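Local coordinates for protein extracellular ligand-binding receptor (Desulfitobacterium hafniense, PDB 4Q6B) that binds leucine and probably delivers it, and perhaps related amino acids, to an ABC transporter as its extracellular substrate-binding receptor, at residues Q127-A130 with R131-I135; A16-F19 with A20-D24; E298-K302 with S303-H307. All blocks are in the same frame, centred on the assembly; numbering follows the deposited sequence.

Contact 1 (Q127-A130 with R131-I135)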
loop_
_atom_site.group_PDB
_atom_site.type_symbol
_atom_site.label_atom_id
_atom_site.label_comp_id
_atom_site.label_asym_id
_atom_site.label_seq_id
_atom_site.Cartn_x
_atom_site.Cartn_y
_atom_site.Cartn_z
ATOM N N GLN A 127 8.913 -3.127 4.030
ATOM C CA GLN A 127 9.818 -4.176 4.475
ATOM C C GLN A 127 9.346 -5.553 4.012
ATOM O O GLN A 127 10.147 -6.381 3.544
ATOM C CB GLN A 127 10.017 -4.091 5.987
ATOM C CG GLN A 127 10.505 -5.360 6.622
ATOM C CD GLN A 127 10.898 -5.159 8.063
ATOM O OE1 GLN A 127 10.653 -4.090 8.640
ATOM N NE2 GLN A 127 11.526 -6.178 8.659
ATOM N N GLU A 128 8.045 -5.811 4.085
ATOM C CA GLU A 128 7.525 -7.111 3.611
ATOM C C GLU A 128 7.572 -7.253 2.084
ATOM O O GLU A 128 7.890 -8.318 1.551
ATOM C CB GLU A 128 6.091 -7.291 4.120
ATOM C CG GLU A 128 5.497 -8.617 3.726
ATOM C CD GLU A 128 6.347 -9.823 4.193
ATOM O OE1 GLU A 128 7.080 -9.704 5.212
ATOM O OE2 GLU A 128 6.273 -10.890 3.532
ATOM N N ILE A 129 7.312 -6.150 1.379
ATOM C CA ILE A 129 7.418 -6.108 -0.068
ATOM C C ILE A 129 8.868 -6.387 -0.478
ATOM O O ILE A 129 9.119 -7.226 -1.353
ATOM C CB ILE A 129 6.959 -4.710 -0.551
ATOM C CG1 ILE A 129 5.429 -4.651 -0.465
ATOM C CG2 ILE A 129 7.457 -4.386 -1.957
ATOM C CD1 ILE A 129 4.879 -3.174 -0.450
ATOM N N ALA A 130 9.812 -5.726 0.196
ATOM C CA ALA A 130 11.261 -5.931 -0.083
ATOM C C ALA A 130 11.670 -7.382 0.135
ATOM O O ALA A 130 12.386 -7.947 -0.678
ATOM C CB ALA A 130 12.139 -4.986 0.790
ATOM N N ARG A 131 11.187 -7.982 1.218
ATOM C CA ARG A 131 11.519 -9.360 1.572
ATOM C C ARG A 131 11.059 -10.336 0.477
ATOM O O ARG A 131 11.807 -11.229 0.070
ATOM C CB ARG A 131 10.866 -9.701 2.911
ATOM C CG ARG A 131 11.262 -11.045 3.472
ATOM C CD ARG A 131 10.841 -11.137 4.947
ATOM N NE ARG A 131 9.418 -11.433 5.130
ATOM C CZ ARG A 131 8.947 -12.398 5.921
ATOM N NH1 ARG A 131 7.643 -12.589 6.024
ATOM N NH2 ARG A 131 9.778 -13.168 6.601
ATOM N N GLN A 132 9.841 -10.146 -0.034
ATOM C CA GLN A 132 9.315 -11.071 -1.034
ATOM C C GLN A 132 9.992 -10.837 -2.351
ATOM O O GLN A 132 10.193 -11.795 -3.104
ATOM C CB GLN A 132 7.802 -10.871 -1.214
ATOM C CG GLN A 132 7.037 -11.111 0.031
ATOM C CD GLN A 132 6.820 -12.572 0.271
ATOM O OE1 GLN A 132 7.094 -13.405 -0.599
ATOM N NE2 GLN A 132 6.327 -12.904 1.455
ATOM N N LEU A 133 10.320 -9.565 -2.652
ATOM C CA LEU A 133 11.040 -9.279 -3.913
ATOM C C LEU A 133 12.416 -9.920 -3.924
ATOM O O LEU A 133 12.835 -10.479 -4.973
ATOM C CB LEU A 133 11.177 -7.770 -4.215
ATOM C CG LEU A 133 9.906 -7.088 -4.692
ATOM C CD1 LEU A 133 10.098 -5.580 -4.542
ATOM C CD2 LEU A 133 9.583 -7.477 -6.137
ATOM N N ALA A 134 13.102 -9.909 -2.781
ATOM C CA ALA A 134 14.448 -10.497 -2.755
ATOM C C ALA A 134 14.389 -12.000 -2.981
ATOM O O ALA A 134 15.221 -12.580 -3.710
ATOM C CB ALA A 134 15.165 -10.195 -1.451
ATOM N N ILE A 135 13.402 -12.633 -2.364
ATOM C CA ILE A 135 13.233 -14.085 -2.528
ATOM C C ILE A 135 12.992 -14.453 -3.980
ATOM O O ILE A 135 13.588 -15.390 -4.485
ATOM C CB ILE A 135 12.114 -14.626 -1.619
ATOM C CG1 ILE A 135 12.659 -14.617 -0.184
ATOM C CG2 ILE A 135 11.703 -16.064 -2.046
ATOM C CD1 ILE A 135 11.643 -14.882 0.865
#
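The carboxylate of E128 reaches along the helix to the next turn and meets two residues, R131 and Q132. Its CG stands anti to the backbone N (chi1 -178°) and the chain then bends at chi2, which carries the charged end forward to residues three and four places on. In the conformer of R131 described, one of two modelled, OE1 forms a salt bridge with it, 2.9 Å from NE; the nitrogen comes from the syn side, somewhat out of the carboxylate plane, and NH1 adds weak bonds to OE1 and OE2. The two charged planes are steeply inclined, 74° apart, so this is no flat two-pronged pairing, although the carboxylate still sits at the edge of the guanidinium. OE2 takes a straighter bond, 2.9 Å from NE2 of Q132, with the donor nearly in line with the C-O bond and the acceptor in the amide plane. Glutamate suits the place, with two acceptors on a chain long enough to serve both partners. Cut back to an alanine, E128 would give up both oxygens, which is likely to leave the R131 guanidinium without its countercharge here and the Q132 amide freer to turn. Q127 is held differently: its NE2 bonds to the hydroxyl of Y165, on helix 153-168. The amides of R131 to A134 bond to carbonyls four residues back; those of Q127 and E128 have weak bonds to S125 OG. On the buried side, I129 CG2 lies 3.9 Å from L133 CD1, side by side, while the small A130 packs on L158 and A161 of helix 153-168. Polar i to i+3 and i to i+4 pairs along one side, with apolar residues on another, mark an amphipathic alpha-helix, here helix 126-139 of the periplasmic-binding-protein fold.

Contact 2 (A16-F19 with A20-D24)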
loop_
_atom_site.group_PDB
_atom_site.type_symbol
_atom_site.label_atom_id
_atom_site.label_comp_id
_atom_site.label_asym_id
_atom_site.label_seq_id
_atom_site.Cartn_x
_atom_site.Cartn_y
_atom_site.Cartn_z
ATOM N N ALA A 16 -10.173 9.638 5.071
ATOM C CA ALA A 16 -9.305 10.761 4.684
ATOM C C ALA A 16 -8.442 10.280 3.513
ATOM O O ALA A 16 -7.694 9.283 3.654
ATOM C CB ALA A 16 -8.426 11.155 5.867
ATOM N N TRP A 17 -8.536 10.961 2.352
ATOM C CA TRP A 17 -7.872 10.500 1.128
ATOM C C TRP A 17 -7.749 11.648 0.176
ATOM O O TRP A 17 -8.508 12.595 0.297
ATOM C CB TRP A 17 -8.744 9.411 0.438
ATOM C CG TRP A 17 -8.040 8.540 -0.560
ATOM C CD1 TRP A 17 -8.178 8.580 -1.904
ATOM C CD2 TRP A 17 -7.155 7.446 -0.264
ATOM N NE1 TRP A 17 -7.396 7.573 -2.504
ATOM C CE2 TRP A 17 -6.772 6.870 -1.504
ATOM C CE3 TRP A 17 -6.671 6.887 0.940
ATOM C CZ2 TRP A 17 -5.914 5.748 -1.582
ATOM C CZ3 TRP A 17 -5.822 5.783 0.864
ATOM C CH2 TRP A 17 -5.453 5.237 -0.384
ATOM N N PRO A 18 -6.781 11.603 -0.754
ATOM C CA PRO A 18 -6.730 12.694 -1.723
ATOM C C PRO A 18 -7.725 12.396 -2.854
ATOM O O PRO A 18 -7.332 12.130 -4.003
ATOM C CB PRO A 18 -5.285 12.671 -2.232
ATOM C CG PRO A 18 -4.543 11.770 -1.281
ATOM C CD PRO A 18 -5.538 10.803 -0.766
ATOM N N PHE A 19 -9.017 12.482 -2.532
ATOM C CA PHE A 19 -10.076 12.038 -3.434
ATOM C C PHE A 19 -10.057 12.748 -4.781
ATOM O O PHE A 19 -10.149 12.103 -5.853
ATOM C CB PHE A 19 -11.468 12.224 -2.801
ATOM C CG PHE A 19 -11.782 11.238 -1.704
ATOM C CD1 PHE A 19 -12.061 9.900 -2.020
ATOM C CD2 PHE A 19 -11.822 11.645 -0.371
ATOM C CE1 PHE A 19 -12.364 8.985 -1.022
ATOM C CE2 PHE A 19 -12.124 10.740 0.636
ATOM C CZ PHE A 19 -12.386 9.394 0.318
ATOM N N ALA A 20 -9.957 14.067 -4.758
ATOM C CA ALA A 20 -10.049 14.802 -6.006
ATOM C C ALA A 20 -8.853 14.649 -6.944
ATOM O O ALA A 20 -8.998 14.758 -8.174
ATOM C CB ALA A 20 -10.325 16.318 -5.717
ATOM N N SER A 21 -7.662 14.455 -6.399
ATOM C CA SER A 21 -6.483 14.429 -7.237
ATOM C C SER A 21 -6.157 13.041 -7.799
ATOM O O SER A 21 -5.312 12.918 -8.694
ATOM C CB SER A 21 -5.289 15.036 -6.495
ATOM O OG SER A 21 -5.122 14.408 -5.252
ATOM N N LEU A 22 -6.825 12.006 -7.303
ATOM C CA LEU A 22 -6.518 10.648 -7.780
ATOM C C LEU A 22 -7.691 9.947 -8.440
ATOM O O LEU A 22 -8.788 9.856 -7.853
ATOM C CB LEU A 22 -6.061 9.787 -6.605
ATOM C CG LEU A 22 -4.795 10.262 -5.922
ATOM C CD1 LEU A 22 -4.678 9.583 -4.618
ATOM C CD2 LEU A 22 -3.573 10.009 -6.768
ATOM N N ASP A 23 -7.429 9.389 -9.628
ATOM C CA ASP A 23 -8.395 8.569 -10.352
ATOM C C ASP A 23 -8.140 7.109 -10.043
ATOM O O ASP A 23 -7.936 6.318 -10.964
ATOM C CB ASP A 23 -8.218 8.735 -11.873
ATOM C CG ASP A 23 -8.093 10.184 -12.310
ATOM O OD1 ASP A 23 -7.099 10.500 -13.018
ATOM O OD2 ASP A 23 -8.993 10.995 -11.975
ATOM N N ASP A 24 -8.160 6.740 -8.773
ATOM C CA ASP A 24 -7.678 5.401 -8.403
ATOM C C ASP A 24 -8.776 4.415 -7.982
ATOM O O ASP A 24 -8.474 3.336 -7.420
ATOM C CB ASP A 24 -6.680 5.576 -7.263
ATOM C CG ASP A 24 -7.310 6.199 -6.031
ATOM O OD1 ASP A 24 -8.532 6.579 -6.061
ATOM O OD2 ASP A 24 -6.593 6.286 -5.010
#
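The turn that leaves the C-terminal end of strand 10-17, in the five-stranded parallel sheet, is closed by a bond from W17 to D24. The indole NE1 lies 2.9 Å from D24 OD2, with an N-H...O angle of 150°; the oxygen sits in the ring plane and offers its syn lone pair, although the carboxylate is turned 36° from the indole. D24 reaches it with CG between its own backbone N and carbonyl carbon (chi1 62°). OD1 meanwhile accepts from the backbone N of F26, so that one short acid joins the end of the strand to the start of helix 26-39. Tryptophan suits this buried place because it pairs a broad apolar surface with a single N-H that D24 satisfies.

P18 is the centre of an inverse gamma turn, closed by a weak bond from F19 N to W17 O, and it bends the chain out of the strand. This is the beta-to-alpha connection of a Rossmann-like lobe, in which loops at the carboxyl ends of the strands commonly face the ligand cleft; the W17 side chain comes within about 6 Å of the bound leucine. Proline's CD lies 3.4 Å above one face of the indole, offset toward its rim, while CB of W17 stands over the centre of the F19 ring, 3.6 Å from its plane. P18 O receives weak bonds from S21 N and L22 N. L22 folds back over the proline, its CD1 3.9 Å from P18 CB and 4.0 Å from W17 NE1, an apolar branch suited to the pyrrolidine it meets. The F19 side chain also touches K52 and D54 of strand 47-54, and the indole stacks with the ring of F26.

Contact 3 (E298-K302 with S303-H307)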
loop_
_atom_site.group_PDB
_atom_site.type_symbol
_atom_site.label_atom_id
_atom_site.label_comp_id
_atom_site.label_asym_id
_atom_site.label_seq_id
_atom_site.Cartn_x
_atom_site.Cartn_y
_atom_site.Cartn_z
ATOM N N GLU A 298 -17.003 -5.696 10.474
ATOM C CA GLU A 298 -17.033 -6.952 11.224
ATOM C C GLU A 298 -16.601 -6.674 12.663
ATOM O O GLU A 298 -17.271 -7.128 13.590
ATOM C CB GLU A 298 -16.133 -7.998 10.546
ATOM C CG GLU A 298 -16.283 -9.389 11.082
ATOM C CD GLU A 298 -16.011 -10.431 10.013
ATOM O OE1 GLU A 298 -16.477 -10.253 8.857
ATOM O OE2 GLU A 298 -15.319 -11.425 10.320
ATOM N N ALA A 299 -15.527 -5.906 12.859
ATOM C CA ALA A 299 -15.091 -5.623 14.254
ATOM C C ALA A 299 -16.138 -4.797 14.987
ATOM O O ALA A 299 -16.407 -5.014 16.194
ATOM C CB ALA A 299 -13.754 -4.924 14.274
ATOM N N LEU A 300 -16.737 -3.840 14.277
ATOM C CA LEU A 300 -17.731 -2.959 14.928
ATOM C C LEU A 300 -18.972 -3.695 15.358
ATOM O O LEU A 300 -19.543 -3.348 16.387
ATOM C CB LEU A 300 -18.125 -1.807 13.991
ATOM C CG LEU A 300 -17.128 -0.671 13.886
ATOM C CD1 LEU A 300 -17.365 0.111 12.585
ATOM C CD2 LEU A 300 -17.208 0.307 15.080
ATOM N N GLU A 301 -19.424 -4.679 14.578
ATOM C CA GLU A 301 -20.575 -5.518 14.939
ATOM C C GLU A 301 -20.432 -6.068 16.383
ATOM O O GLU A 301 -21.396 -6.209 17.117
ATOM C CB GLU A 301 -20.694 -6.698 13.944
ATOM C CG GLU A 301 -21.948 -7.565 14.132
ATOM C CD GLU A 301 -23.238 -6.776 13.901
ATOM O OE1 GLU A 301 -24.262 -7.063 14.558
ATOM O OE2 GLU A 301 -23.229 -5.853 13.056
ATOM N N LYS A 302 -19.195 -6.360 16.776
ATOM C CA LYS A 302 -18.961 -7.069 18.013
ATOM C C LYS A 302 -18.558 -6.130 19.127
ATOM O O LYS A 302 -18.231 -6.578 20.224
ATOM C CB LYS A 302 -17.832 -8.081 17.800
ATOM C CG LYS A 302 -18.049 -9.032 16.625
ATOM C CD LYS A 302 -17.173 -10.281 16.781
ATOM C CE LYS A 302 -16.892 -10.935 15.421
ATOM N NZ LYS A 302 -15.995 -12.129 15.488
ATOM N N SER A 303 -18.551 -4.821 18.849
ATOM C CA SER A 303 -17.970 -3.856 19.795
ATOM C C SER A 303 -19.026 -3.001 20.473
ATOM O O SER A 303 -20.185 -3.021 20.080
ATOM C CB SER A 303 -16.967 -2.927 19.098
ATOM O OG SER A 303 -17.665 -1.923 18.356
ATOM N N ASP A 304 -18.593 -2.242 21.480
ATOM C CA ASP A 304 -19.396 -1.208 22.118
ATOM C C ASP A 304 -19.226 0.091 21.338
ATOM O O ASP A 304 -18.174 0.755 21.384
ATOM C CB ASP A 304 -18.944 -1.037 23.575
ATOM C CG ASP A 304 -19.659 0.096 24.284
ATOM O OD1 ASP A 304 -19.182 0.505 25.363
ATOM O OD2 ASP A 304 -20.689 0.577 23.759
ATOM N N LEU A 305 -20.261 0.471 20.597
ATOM C CA LEU A 305 -20.161 1.623 19.725
ATOM C C LEU A 305 -20.083 2.886 20.538
ATOM O O LEU A 305 -19.647 3.930 20.036
ATOM C CB LEU A 305 -21.369 1.672 18.787
ATOM C CG LEU A 305 -21.577 0.462 17.857
ATOM C CD1 LEU A 305 -22.932 0.555 17.150
ATOM C CD2 LEU A 305 -20.433 0.386 16.845
ATOM N N THR A 306 -20.425 2.829 21.833
ATOM C CA THR A 306 -20.256 4.059 22.629
ATOM C C THR A 306 -18.819 4.331 23.069
ATOM O O THR A 306 -18.535 5.403 23.596
ATOM C CB THR A 306 -21.199 4.125 23.877
ATOM O OG1 THR A 306 -20.748 3.218 24.892
ATOM C CG2 THR A 306 -22.605 3.771 23.497
ATOM N N HIS A 307 -17.941 3.350 22.890
ATOM C CA HIS A 307 -16.538 3.478 23.295
ATOM C C HIS A 307 -15.581 3.068 22.149
ATOM O O HIS A 307 -15.123 1.918 22.047
ATOM C CB HIS A 307 -16.281 2.698 24.602
ATOM C CG HIS A 307 -16.935 3.347 25.798
ATOM N ND1 HIS A 307 -18.134 2.909 26.321
ATOM C CD2 HIS A 307 -16.606 4.460 26.489
ATOM C CE1 HIS A 307 -18.496 3.703 27.314
ATOM N NE2 HIS A 307 -17.580 4.650 27.443
#
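S303 turns back on L300 just past the end of helix 284-301. Its backbone N lies 3.0 Å from L300 O in a nearly straight bond (165°), yet the donor stands well above the carbonyl plane, away from the lone-pair directions. With chi1 near +77° the hydroxyl is placed between the backbone N and the carbonyl carbon, which brings OG to 3.1 Å from the same L300 O. Serine suits the spot, being short enough to fold against its own main chain. L300 O also has a weak bond from the Q44 side chain, which bonds more firmly to S303 O. K302, by contrast, runs extended beyond CG, and its side chain touches L318.

L300 and L305 meet by their CD2 methyls, 3.7 Å apart, with the side chains crossing at about a right angle. Both have CG anti to the carbonyl carbon and the second torsion near 180°, a common leucine shape in which one methyl of each fork is presented to the other. They also touch Q76 of strand 75-79, while L300 and S303 pack on L311 of helix 311-317.

Between the two helices the chain makes a type I beta turn from D304 to H307, and the D304 carboxylate lies over the turn and braces it. OD2 accepts from T306 N at 3.0 Å, an Asx turn, and OD1 from H307 ND1 at 2.8 Å. The imidazole holds its partner in the ring plane, but both donors approach from above the carboxylate plane. Aspartate fits this corner because its short side chain offers two oxygens close to the backbone.

How the contacts relate
Along the chain the order is contact 2, contact 1, contact 3, each a local contact within one continuous stretch, all in one periplasmic-binding-protein fold. Contact 2 follows strand 10-17 of the five-stranded parallel sheet, while contact 1 lies on helix 126-139, touching strand 341-347 of the seven-stranded mixed sheet. Their centres are about 28 Å apart, on opposite sides of the chain's centre, yet both come near the bound leucine, as expected of a ligand held between two lobes. Contact 3, at the end of helix 284-301, packs on strand 75-79 of contact 2's sheet but lies away from the leucine-binding pocket; its centre is about 28 Å from that of contact 2 and about 35 Å from that of contact 1.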